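Local coordinates for hypothetical protein AF2198 (Archaeoglobus fulgidus, PDB 1OI0) that probably acts as a zinc metallopeptidase of the JAB1/MPN family, whose members include deubiquitinating enzymes of the proteasome, at residues 20-25 with 99-104. Residues are numbered along the deposited sequence; the frame is centred on the assembly and turned at random.
With 144 (tris-hydroxymethyl-methyl-ammonium), chain F.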
loop_
_atom_site.group_PDB
_atom_site.type_symbol
_atom_site.label_atom_id
_atom_site.label_comp_id
_atom_site.label_asym_id
_atom_site.label_seq_id
_atom_site.Cartn_x
_atom_site.Cartn_y
_atom_site.Cartn_z
ATOM N N SER A 20 -8.866 -9.327 -6.699
ATOM C CA SER A 20 -8.528 -10.223 -7.800
ATOM C C SER A 20 -7.447 -11.219 -7.409
ATOM O O SER A 20 -7.426 -12.347 -7.900
ATOM C CB SER A 20 -8.059 -9.419 -9.016
ATOM O OG SER A 20 -9.096 -8.591 -9.506
ATOM N N ALA A 21 -6.550 -10.799 -6.524
ATOM C CA ALA A 21 -5.463 -11.662 -6.077
ATOM C C ALA A 21 -5.876 -12.694 -5.020
ATOM O O ALA A 21 -5.290 -13.776 -4.948
ATOM C CB ALA A 21 -4.310 -10.801 -5.538
ATOM N N HIS A 22 -6.877 -12.364 -4.207
ATOM C CA HIS A 22 -7.333 -13.257 -3.140
ATOM C C HIS A 22 -7.386 -14.713 -3.598
ATOM O O HIS A 22 -7.889 -15.004 -4.681
ATOM C CB HIS A 22 -8.709 -12.816 -2.628
ATOM C CG HIS A 22 -9.099 -13.449 -1.327
ATOM N ND1 HIS A 22 -9.882 -14.581 -1.252
ATOM C CD2 HIS A 22 -8.789 -13.123 -0.050
ATOM C CE1 HIS A 22 -10.039 -14.922 0.015
ATOM N NE2 HIS A 22 -9.385 -14.054 0.765
ATOM N N PRO A 23 -6.905 -15.653 -2.758
ATOM C CA PRO A 23 -6.325 -15.476 -1.422
ATOM C C PRO A 23 -4.824 -15.193 -1.378
ATOM O O PRO A 23 -4.218 -15.230 -0.304
ATOM C CB PRO A 23 -6.663 -16.791 -0.744
ATOM C CG PRO A 23 -6.385 -17.760 -1.848
ATOM C CD PRO A 23 -7.005 -17.090 -3.080
ATOM N N ASP A 24 -4.216 -14.952 -2.533
ATOM C CA ASP A 24 -2.792 -14.646 -2.554
ATOM C C ASP A 24 -2.597 -13.209 -2.097
ATOM O O ASP A 24 -3.550 -12.427 -2.048
ATOM C CB ASP A 24 -2.207 -14.806 -3.959
ATOM C CG ASP A 24 -2.196 -16.246 -4.427
ATOM O OD1 ASP A 24 -2.050 -17.145 -3.574
ATOM O OD2 ASP A 24 -2.313 -16.472 -5.649
ATOM N N GLU A 25 -1.365 -12.867 -1.748
ATOM C CA GLU A 25 -1.063 -11.515 -1.318
ATOM C C GLU A 25 -0.553 -10.672 -2.471
ATOM O O GLU A 25 0.537 -10.899 -2.997
ATOM C CB GLU A 25 -0.043 -11.529 -0.179
ATOM C CG GLU A 25 -0.612 -12.101 1.102
ATOM C CD GLU A 25 0.313 -11.943 2.289
ATOM O OE1 GLU A 25 1.262 -11.133 2.215
ATOM O OE2 GLU A 25 0.081 -12.620 3.306
ATOM N N TYR A 99 -8.817 -8.295 3.717
ATOM C CA TYR A 99 -10.145 -8.814 3.425
ATOM C C TYR A 99 -11.130 -8.074 4.337
ATOM O O TYR A 99 -10.819 -7.805 5.495
ATOM C CB TYR A 99 -10.176 -10.309 3.740
ATOM C CG TYR A 99 -11.474 -10.981 3.381
ATOM C CD1 TYR A 99 -11.750 -11.341 2.064
ATOM C CD2 TYR A 99 -12.446 -11.219 4.353
ATOM C CE1 TYR A 99 -12.958 -11.920 1.719
ATOM C CE2 TYR A 99 -13.667 -11.797 4.019
ATOM C CZ TYR A 99 -13.914 -12.143 2.699
ATOM O OH TYR A 99 -15.124 -12.691 2.348
ATOM N N PRO A 100 -12.347 -7.771 3.850
ATOM C CA PRO A 100 -12.973 -8.015 2.545
ATOM C C PRO A 100 -12.599 -7.022 1.444
ATOM O O PRO A 100 -13.238 -6.986 0.390
ATOM C CB PRO A 100 -14.456 -7.954 2.876
ATOM C CG PRO A 100 -14.494 -6.850 3.870
ATOM C CD PRO A 100 -13.327 -7.186 4.785
ATOM N N TYR A 101 -11.583 -6.208 1.703
ATOM C CA TYR A 101 -11.106 -5.231 0.732
ATOM C C TYR A 101 -12.132 -4.151 0.406
ATOM O O TYR A 101 -12.233 -3.720 -0.742
ATOM C CB TYR A 101 -10.690 -5.929 -0.566
ATOM C CG TYR A 101 -9.861 -7.176 -0.363
ATOM C CD1 TYR A 101 -8.589 -7.113 0.206
ATOM C CD2 TYR A 101 -10.354 -8.422 -0.744
ATOM C CE1 TYR A 101 -7.826 -8.269 0.390
ATOM C CE2 TYR A 101 -9.605 -9.577 -0.568
ATOM C CZ TYR A 101 -8.346 -9.496 -0.002
ATOM O OH TYR A 101 -7.605 -10.645 0.159
ATOM N N ASP A 102 -12.896 -3.724 1.407
ATOM C CA ASP A 102 -13.880 -2.670 1.191
ATOM C C ASP A 102 -13.146 -1.333 1.164
ATOM O O ASP A 102 -11.954 -1.263 1.474
ATOM C CB ASP A 102 -14.950 -2.674 2.292
ATOM C CG ASP A 102 -14.380 -2.418 3.675
ATOM O OD1 ASP A 102 -13.766 -1.350 3.885
ATOM O OD2 ASP A 102 -14.550 -3.285 4.556
ATOM N N GLU A 103 -13.866 -0.277 0.799
ATOM C CA GLU A 103 -13.300 1.066 0.697
ATOM C C GLU A 103 -12.392 1.498 1.849
ATOM O O GLU A 103 -11.438 2.244 1.637
ATOM C CB GLU A 103 -14.423 2.096 0.541
ATOM C CG GLU A 103 -15.442 2.092 1.675
ATOM C CD GLU A 103 -16.612 1.154 1.424
ATOM O OE1 GLU A 103 -16.380 -0.039 1.131
ATOM O OE2 GLU A 103 -17.771 1.615 1.523
ATOM N N ASN A 104 -12.682 1.035 3.060
ATOM C CA ASN A 104 -11.887 1.419 4.220
ATOM C C ASN A 104 -11.007 0.303 4.780
ATOM O O ASN A 104 -10.478 0.416 5.887
ATOM C CB ASN A 104 -12.809 1.943 5.319
ATOM C CG ASN A 104 -13.690 3.080 4.840
ATOM O OD1 ASN A 104 -13.200 4.087 4.326
ATOM N ND2 ASN A 104 -14.999 2.925 5.003
HETATM C C1 144 F . 1.795 -10.419 7.534
HETATM N N 144 F . 1.917 -11.624 6.723
HETATM C C2 144 F . 2.568 -11.263 5.423
HETATM O O2 144 F . 2.292 -10.360 4.455
HETATM C C3 144 F . 0.508 -12.183 6.600
HETATM O O3 144 F . 0.428 -13.391 5.821
HETATM C C4 144 F . 2.837 -12.505 7.477
HETATM O O4 144 F . 4.265 -12.143 8.089
HETATM O O HOH W 1 -4.795 -10.892 -0.037
#
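His22, Tyr99 and Tyr101 form an aromatic cluster in this JAB1/MPN domain, an example of how a few rings can join two loops near a zinc-binding region. Residues 20-25 run off the end of helix 8-21; residues 99-104 lie in the loop between strands 93-98 and 106-110. The tight part is the meeting of His22 with Tyr101. The chi1 of His22 (-166°) places CG opposite the backbone N and carries the imidazole across to the tyrosine. The two rings are steeply inclined, their planes at 72° and their centroids 5.7 Å apart. CE2 of Tyr101 lies 3.9 Å from CB of His22, whereas the closer approach of the phenol oxygen to the imidazole edge is modelled too short and remains doubtful. Tyr101 is buried, with CA of Tyr99 over one face of its ring and Ala18 and Lys19 of helix 8-21 also against it.

The looser side belongs to Tyr99, an exposed residue that meets the histidine obliquely. Its CD1 comes to 3.8 Å from NE2 of His22, with the planes inclined at 34°. That same NE2 has a weak hydrogen bond to the carbonyl O of Pro73, a polar tie that may help fix the turn of the imidazole.

Beyond the cluster the first loop continues to Glu25, part of the ligand pocket; OE2 of Glu25 accepts a hydrogen bond from O3 of the bound tris-hydroxymethyl-methyl-ammonium at 2.7 Å. His70, His72 and Asp83 hold the zinc ion nearby. No direct hydrogen bond joins residues 20-25 to 99-104; instead one water donates to Asp24 O at 2.8 Å and is hydrogen-bonded to Tyr101 OH, also at 2.8 Å.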